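Local atomic coordinates of beta-d-glucoside glucohydrolase (Hypocrea jecorina, PDB entry 3ZZ1), a protein that probably hydrolyses terminal, non-reducing beta-D-glucosyl residues with release of beta-D-glucose, as a family 3 glycoside hydrolase in cellulose degradation. Residues 77-82 and 528-533; 83-88 and 134-139. All blocks are in the same frame, centred on the assembly; numbering follows the deposited sequence.

Contact 1 of 2, residues 77-82 and 528-533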
ATOM      1  N   PRO A  77      -8.200  -1.036   1.332  1.00 10.70           N
ATOM      2  CA  PRO A  77      -6.916  -1.130   0.642  1.00 10.51           C
ATOM      3  C   PRO A  77      -5.816  -0.385   1.394  1.00 10.29           C
ATOM      4  O   PRO A  77      -6.099   0.555   2.146  1.00 10.22           O
ATOM      5  CB  PRO A  77      -7.195  -0.424  -0.679  1.00 10.40           C
ATOM      6  CG  PRO A  77      -8.624  -0.728  -0.947  1.00 10.83           C
ATOM      7  CD  PRO A  77      -9.299  -0.726   0.394  1.00 10.63           C
ATOM      8  N   GLY A  78      -4.575  -0.805   1.181  1.00 10.09           N
ATOM      9  CA  GLY A  78      -3.415  -0.143   1.776  1.00 10.17           C
ATOM     10  C   GLY A  78      -3.354   1.359   1.539  1.00 10.08           C
ATOM     11  O   GLY A  78      -2.903   2.107   2.410  1.00 10.18           O
ATOM     12  N   VAL A  79      -3.808   1.807   0.367  1.00 10.12           N
ATOM     13  CA  VAL A  79      -3.752   3.237   0.025  1.00 10.03           C
ATOM     14  C   VAL A  79      -4.597   4.086   0.993  1.00  9.98           C
ATOM     15  O   VAL A  79      -4.194   5.191   1.381  1.00  9.86           O
ATOM     16  CB  VAL A  79      -4.098   3.514  -1.475  1.00 10.00           C
ATOM     17  CG1 VAL A  79      -5.593   3.334  -1.763  1.00 10.08           C
ATOM     18  CG2 VAL A  79      -3.626   4.908  -1.899  1.00  9.65           C
ATOM     19  N   GLN A  80      -5.746   3.544   1.402  1.00  9.82           N
ATOM     20  CA  GLN A  80      -6.616   4.219   2.362  1.00  9.79           C
ATOM     21  C   GLN A  80      -5.962   4.287   3.743  1.00  9.78           C
ATOM     22  O   GLN A  80      -6.038   5.316   4.420  1.00  9.37           O
ATOM     23  CB  GLN A  80      -7.984   3.534   2.439  1.00  9.65           C
ATOM     24  CG  GLN A  80      -9.083   4.398   3.065  1.00  9.72           C
ATOM     25  CD  GLN A  80      -9.494   5.574   2.185  1.00  9.68           C
ATOM     26  OE1 GLN A  80      -9.001   5.737   1.070  1.00  9.38           O
ATOM     27  NE2 GLN A  80     -10.413   6.392   2.685  1.00  9.84           N
ATOM     28  N   ALA A  81      -5.312   3.192   4.143  1.00  9.96           N
ATOM     29  CA  ALA A  81      -4.573   3.141   5.407  1.00 10.24           C
ATOM     30  C   ALA A  81      -3.439   4.174   5.450  1.00 10.33           C
ATOM     31  O   ALA A  81      -3.261   4.867   6.452  1.00 10.57           O
ATOM     32  CB  ALA A  81      -4.044   1.732   5.665  1.00 10.12           C
ATOM     33  N   ALA A  82      -2.687   4.284   4.359  1.00 10.42           N
ATOM     34  CA  ALA A  82      -1.642   5.305   4.254  1.00 10.49           C
ATOM     35  C   ALA A  82      -2.221   6.724   4.219  1.00 10.45           C
ATOM     36  O   ALA A  82      -1.596   7.662   4.713  1.00 10.44           O
ATOM     37  CB  ALA A  82      -0.782   5.058   3.039  1.00 10.34           C
ATOM     38  N   LEU A 528      -3.423  13.494   1.092  1.00 11.92           N
ATOM     39  CA  LEU A 528      -3.086  12.744  -0.124  1.00 11.82           C
ATOM     40  C   LEU A 528      -1.753  12.021  -0.023  1.00 11.82           C
ATOM     41  O   LEU A 528      -0.803  12.524   0.584  1.00 11.75           O
ATOM     42  CB  LEU A 528      -3.084  13.651  -1.358  1.00 11.57           C
ATOM     43  CG  LEU A 528      -4.407  14.264  -1.833  1.00 11.18           C
ATOM     44  CD1 LEU A 528      -4.132  15.255  -2.945  1.00 10.50           C
ATOM     45  CD2 LEU A 528      -5.398  13.206  -2.299  1.00 10.83           C
ATOM     46  N   VAL A 529      -1.703  10.830  -0.611  1.00 11.87           N
ATOM     47  CA  VAL A 529      -0.480  10.041  -0.664  1.00 11.80           C
ATOM     48  C   VAL A 529       0.009   9.939  -2.108  1.00 11.77           C
ATOM     49  O   VAL A 529       0.895   9.149  -2.428  1.00 11.72           O
ATOM     50  CB  VAL A 529      -0.654   8.635  -0.011  1.00 11.84           C
ATOM     51  CG1 VAL A 529      -0.944   8.771   1.478  1.00 11.36           C
ATOM     52  CG2 VAL A 529      -1.751   7.825  -0.707  1.00 12.09           C
ATOM     53  N   TYR A 530      -0.604  10.742  -2.975  1.00 11.92           N
ATOM     54  CA  TYR A 530      -0.130  10.971  -4.341  1.00 11.81           C
ATOM     55  C   TYR A 530      -0.504  12.387  -4.777  1.00 11.94           C
ATOM     56  O   TYR A 530      -1.304  13.051  -4.112  1.00 11.81           O
ATOM     57  CB  TYR A 530      -0.680   9.924  -5.325  1.00 11.70           C
ATOM     58  CG  TYR A 530      -2.140   9.572  -5.152  1.00 11.64           C
ATOM     59  CD1 TYR A 530      -3.150  10.458  -5.537  1.00 11.64           C
ATOM     60  CD2 TYR A 530      -2.514   8.338  -4.620  1.00 11.65           C
ATOM     61  CE1 TYR A 530      -4.493  10.128  -5.384  1.00 11.25           C
ATOM     62  CE2 TYR A 530      -3.850   8.002  -4.458  1.00 11.55           C
ATOM     63  CZ  TYR A 530      -4.834   8.898  -4.844  1.00 11.67           C
ATOM     64  OH  TYR A 530      -6.158   8.558  -4.687  1.00 12.07           O
ATOM     65  N   THR A 531       0.092  12.843  -5.879  1.00 12.09           N
ATOM     66  CA  THR A 531      -0.149  14.175  -6.424  1.00 12.16           C
ATOM     67  C   THR A 531      -1.324  14.171  -7.406  1.00 12.47           C
ATOM     68  O   THR A 531      -1.403  13.315  -8.284  1.00 12.20           O
ATOM     69  CB  THR A 531       1.122  14.723  -7.139  1.00 12.16           C
ATOM     70  OG1 THR A 531       2.152  14.975  -6.178  1.00 11.88           O
ATOM     71  CG2 THR A 531       0.824  16.014  -7.894  1.00 11.73           C
ATOM     72  N   ILE A 532      -2.240  15.123  -7.233  1.00 13.01           N
ATOM     73  CA  ILE A 532      -3.310  15.358  -8.201  1.00 13.33           C
ATOM     74  C   ILE A 532      -2.936  16.597  -9.008  1.00 13.80           C
ATOM     75  O   ILE A 532      -2.961  17.730  -8.495  1.00 13.76           O
ATOM     76  CB  ILE A 532      -4.706  15.505  -7.530  1.00 13.49           C
ATOM     77  CG1 ILE A 532      -5.073  14.214  -6.780  1.00 13.24           C
ATOM     78  CG2 ILE A 532      -5.778  15.876  -8.580  1.00 12.71           C
ATOM     79  CD1 ILE A 532      -6.310  14.310  -5.901  1.00 12.47           C
ATOM     80  N   ALA A 533      -2.560  16.366 -10.264  1.00 13.96           N
ATOM     81  CA  ALA A 533      -2.081  17.432 -11.139  1.00 14.41           C
ATOM     82  C   ALA A 533      -3.229  18.223 -11.753  1.00 14.88           C
ATOM     83  O   ALA A 533      -4.395  17.832 -11.639  1.00 14.97           O
ATOM     84  CB  ALA A 533      -1.207  16.853 -12.237  1.00 14.21           C
TER
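V529 sits against one side of the helix that begins at G78, and its two methyl branches divide the work. A chi1 of -64° sets CG1 anti to the carbonyl carbon and leaves CG2 between the backbone N and the carbonyl carbon. CG2 reaches CG2 of V79 at 3.7 Å, while CG1 turns to the next helical turn and meets CB of A82 at 4.0 Å. CG1 of V529 also lies 3.5 Å from the carbonyl O of A82, so this methyl packs on backbone as well as on side chain. V79 answers with a single branch: its CG2, anti to the backbone N, serves both V529 and the Y530 ring. That ring is approached at its edge, close to its plane, with V79 CG2 4.0 Å from Y530 CE2.

The case illustrates how the N-terminal and C-terminal regions of a family 3 glycoside hydrolase meet partly through small aliphatic groups: 77-82 belongs to the former, of the TIM-barrel clan, and 528-533 to the latter. No hydrogen bond crosses between the segments. An alanine in place of V529 would remove both outer methyls and would probably open a gap beside A82, leaving V79 CG2 with only the Y530 ring edge across this contact. The Y530 hydroxyl is hydrogen-bonded to NE1 of W502. Q80 adds a polar link between the same two regions, its OE1 accepting from L505 N and its NE2 donating to A503 O.

Contact 2 of 2, residues 83-88 and 134-139; sequences STWDVN and PYLTGI
With its CG anti to the carbonyl carbon (chi1 -64°), W85 carries its indole across to L136, which, with CG anti to the backbone N (chi1 168°), extends its CD2 methyl over one ring face. The result is a CH-pi contact: L136 CD2 stands 4.1 Å from the centroid of the six-membered ring, only 12° off its normal. Here a short link between successive helices, 78-83 and 87-103, packs on the first turns of helix 134-150, all within the N-terminal region of the TIM-barrel clan.

W85 has positive phi, where the chain leaves helical geometry. An ST turn shapes this link, with D86 N donating to T84 OG1 at 3.1 Å; D86 then N-caps the next helix, its OD1 accepting a weak bond from N88 N and another bond from L89 N. The indole is held at NE1 by the carbonyl of K527 and meets F654 edge-to-face, which ties this contact to strand 650-659 of the fibronectin type III-like region. About one helical turn beyond L136, the partly exposed I139 meets V87 obliquely, CG2 of I139 lying 3.9 Å from CG1 of V87.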
ATOM      1  N   SER A  83      -3.416   6.871   3.645  1.00 10.44           N
ATOM      2  CA  SER A  83      -4.096   8.172   3.585  1.00 10.60           C
ATOM      3  C   SER A  83      -4.514   8.707   4.958  1.00 10.74           C
ATOM      4  O   SER A  83      -4.793   9.901   5.104  1.00 10.78           O
ATOM      5  CB  SER A  83      -5.304   8.115   2.642  1.00 10.70           C
ATOM      6  OG  SER A  83      -4.889   7.969   1.288  1.00 11.14           O
ATOM      7  N   THR A  84      -4.561   7.824   5.956  1.00 10.77           N
ATOM      8  CA  THR A  84      -4.808   8.238   7.338  1.00 11.08           C
ATOM      9  C   THR A  84      -3.564   8.883   7.950  1.00 11.09           C
ATOM     10  O   THR A  84      -3.674   9.707   8.866  1.00 11.25           O
ATOM     11  CB  THR A  84      -5.242   7.059   8.250  1.00 11.09           C
ATOM     12  OG1 THR A  84      -4.138   6.171   8.455  1.00 11.16           O
ATOM     13  CG2 THR A  84      -6.419   6.294   7.657  1.00 11.19           C
ATOM     14  N   TRP A  85      -2.389   8.503   7.440  1.00 10.98           N
ATOM     15  CA  TRP A  85      -1.100   8.920   8.008  1.00 10.90           C
ATOM     16  C   TRP A  85      -1.045   8.582   9.506  1.00 10.96           C
ATOM     17  O   TRP A  85      -0.409   9.279  10.296  1.00 10.84           O
ATOM     18  CB  TRP A  85      -0.848  10.421   7.772  1.00 10.80           C
ATOM     19  CG  TRP A  85      -0.706  10.821   6.319  1.00 10.11           C
ATOM     20  CD1 TRP A  85      -1.693  10.850   5.372  1.00  9.20           C
ATOM     21  CD2 TRP A  85       0.495  11.255   5.661  1.00  9.51           C
ATOM     22  NE1 TRP A  85      -1.179  11.268   4.164  1.00  9.51           N
ATOM     23  CE2 TRP A  85       0.161  11.523   4.314  1.00  9.48           C
ATOM     24  CE3 TRP A  85       1.821  11.441   6.080  1.00  9.34           C
ATOM     25  CZ2 TRP A  85       1.108  11.969   3.377  1.00  9.40           C
ATOM     26  CZ3 TRP A  85       2.767  11.885   5.146  1.00  9.90           C
ATOM     27  CH2 TRP A  85       2.400  12.145   3.810  1.00  9.29           C
ATOM     28  N   ASP A  86      -1.726   7.501   9.873  1.00 11.10           N
ATOM     29  CA  ASP A  86      -1.886   7.102  11.260  1.00 11.39           C
ATOM     30  C   ASP A  86      -1.245   5.733  11.490  1.00 11.46           C
ATOM     31  O   ASP A  86      -1.841   4.697  11.175  1.00 11.37           O
ATOM     32  CB  ASP A  86      -3.377   7.078  11.618  1.00 11.31           C
ATOM     33  CG  ASP A  86      -3.623   7.007  13.114  1.00 12.08           C
ATOM     34  OD1 ASP A  86      -2.871   6.309  13.823  1.00 12.03           O
ATOM     35  OD2 ASP A  86      -4.587   7.645  13.580  1.00 12.95           O
ATOM     36  N   VAL A  87      -0.026   5.737  12.037  1.00 11.78           N
ATOM     37  CA  VAL A  87       0.723   4.496  12.295  1.00 12.02           C
ATOM     38  C   VAL A  87      -0.050   3.512  13.175  1.00 12.14           C
ATOM     39  O   VAL A  87       0.067   2.292  13.006  1.00 12.59           O
ATOM     40  CB  VAL A  87       2.139   4.759  12.896  1.00 12.32           C
ATOM     41  CG1 VAL A  87       3.018   5.504  11.888  1.00 12.86           C
ATOM     42  CG2 VAL A  87       2.063   5.518  14.223  1.00 11.73           C
ATOM     43  N   ASN A  88      -0.851   4.047  14.093  1.00 11.98           N
ATOM     44  CA  ASN A  88      -1.655   3.225  14.993  1.00 12.22           C
ATOM     45  C   ASN A  88      -2.752   2.461  14.258  1.00 11.75           C
ATOM     46  O   ASN A  88      -2.904   1.252  14.454  1.00 11.18           O
ATOM     47  CB  ASN A  88      -2.237   4.071  16.126  1.00 12.82           C
ATOM     48  CG  ASN A  88      -1.159   4.723  16.981  1.00 14.82           C
ATOM     49  OD1 ASN A  88      -0.431   4.046  17.718  1.00 16.95           O
ATOM     50  ND2 ASN A  88      -1.048   6.045  16.883  1.00 15.72           N
ATOM     51  N   PRO A 134       8.509   6.438  -0.683  1.00  9.11           N
ATOM     52  CA  PRO A 134       9.218   5.282  -0.140  1.00  8.98           C
ATOM     53  C   PRO A 134       9.307   5.318   1.389  1.00  8.83           C
ATOM     54  O   PRO A 134       9.215   4.273   2.026  1.00  8.43           O
ATOM     55  CB  PRO A 134      10.610   5.396  -0.769  1.00  8.93           C
ATOM     56  CG  PRO A 134      10.780   6.838  -1.042  1.00  9.26           C
ATOM     57  CD  PRO A 134       9.419   7.364  -1.381  1.00  9.09           C
ATOM     58  N   TYR A 135       9.466   6.511   1.966  1.00  8.98           N
ATOM     59  CA  TYR A 135       9.506   6.647   3.422  1.00  9.12           C
ATOM     60  C   TYR A 135       8.177   6.227   4.059  1.00  8.94           C
ATOM     61  O   TYR A 135       8.159   5.338   4.910  1.00  8.92           O
ATOM     62  CB  TYR A 135       9.908   8.064   3.863  1.00  9.12           C
ATOM     63  CG  TYR A 135       9.891   8.236   5.368  1.00  9.20           C
ATOM     64  CD1 TYR A 135       8.717   8.612   6.039  1.00  9.11           C
ATOM     65  CD2 TYR A 135      11.036   7.997   6.128  1.00  9.06           C
ATOM     66  CE1 TYR A 135       8.694   8.749   7.431  1.00  9.32           C
ATOM     67  CE2 TYR A 135      11.021   8.135   7.516  1.00  9.30           C
ATOM     68  CZ  TYR A 135       9.850   8.509   8.159  1.00  8.69           C
ATOM     69  OH  TYR A 135       9.841   8.643   9.527  1.00  8.83           O
ATOM     70  N   LEU A 136       7.082   6.860   3.633  1.00  8.96           N
ATOM     71  CA  LEU A 136       5.742   6.540   4.140  1.00  9.03           C
ATOM     72  C   LEU A 136       5.379   5.074   3.912  1.00  9.19           C
ATOM     73  O   LEU A 136       4.945   4.396   4.835  1.00  9.20           O
ATOM     74  CB  LEU A 136       4.674   7.454   3.515  1.00  8.79           C
ATOM     75  CG  LEU A 136       3.188   7.096   3.708  1.00  9.00           C
ATOM     76  CD1 LEU A 136       2.798   7.045   5.181  1.00  9.11           C
ATOM     77  CD2 LEU A 136       2.270   8.058   2.949  1.00  7.81           C
ATOM     78  N   THR A 137       5.559   4.600   2.680  1.00  9.54           N
ATOM     79  CA  THR A 137       5.291   3.205   2.333  1.00  9.57           C
ATOM     80  C   THR A 137       6.134   2.271   3.201  1.00  9.64           C
ATOM     81  O   THR A 137       5.632   1.262   3.695  1.00  9.68           O
ATOM     82  CB  THR A 137       5.542   2.951   0.836  1.00  9.60           C
ATOM     83  OG1 THR A 137       4.591   3.702   0.075  1.00 10.71           O
ATOM     84  CG2 THR A 137       5.409   1.468   0.480  1.00  9.58           C
ATOM     85  N   GLY A 138       7.400   2.633   3.404  1.00  9.75           N
ATOM     86  CA  GLY A 138       8.293   1.884   4.283  1.00  9.61           C
ATOM     87  C   GLY A 138       7.786   1.820   5.712  1.00  9.62           C
ATOM     88  O   GLY A 138       7.690   0.742   6.294  1.00  9.84           O
ATOM     89  N   ILE A 139       7.458   2.976   6.286  1.00  9.96           N
ATOM     90  CA  ILE A 139       6.869   3.021   7.630  1.00 10.08           C
ATOM     91  C   ILE A 139       5.594   2.174   7.692  1.00  9.98           C
ATOM     92  O   ILE A 139       5.445   1.338   8.584  1.00 10.21           O
ATOM     93  CB  ILE A 139       6.596   4.481   8.104  1.00 10.08           C
ATOM     94  CG1 ILE A 139       7.913   5.270   8.236  1.00 10.45           C
ATOM     95  CG2 ILE A 139       5.807   4.495   9.417  1.00  9.94           C
ATOM     96  CD1 ILE A 139       8.905   4.744   9.283  1.00  9.63           C
TER

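How the contacts relate
Both contacts rest on apolar packing without a hydrogen bond between their segments, yet no pair of elements is shared. Contact 1 is mostly buried and sets helix 78-83 against a loop of the C-terminal region; contact 2 stays within the N-terminal region, setting the link that follows that helix, and the start of helix 87-103, against helix 134-150, from a buried aromatic end to a partly exposed aliphatic one. In contact 1 the aromatic ring is met at its edge, in contact 2 over its face. Their centres are about 10 Å apart. V529 unites them: its CG1 packs 3.6 Å from CD2 of L136 and 3.7 Å from NE1 of W85.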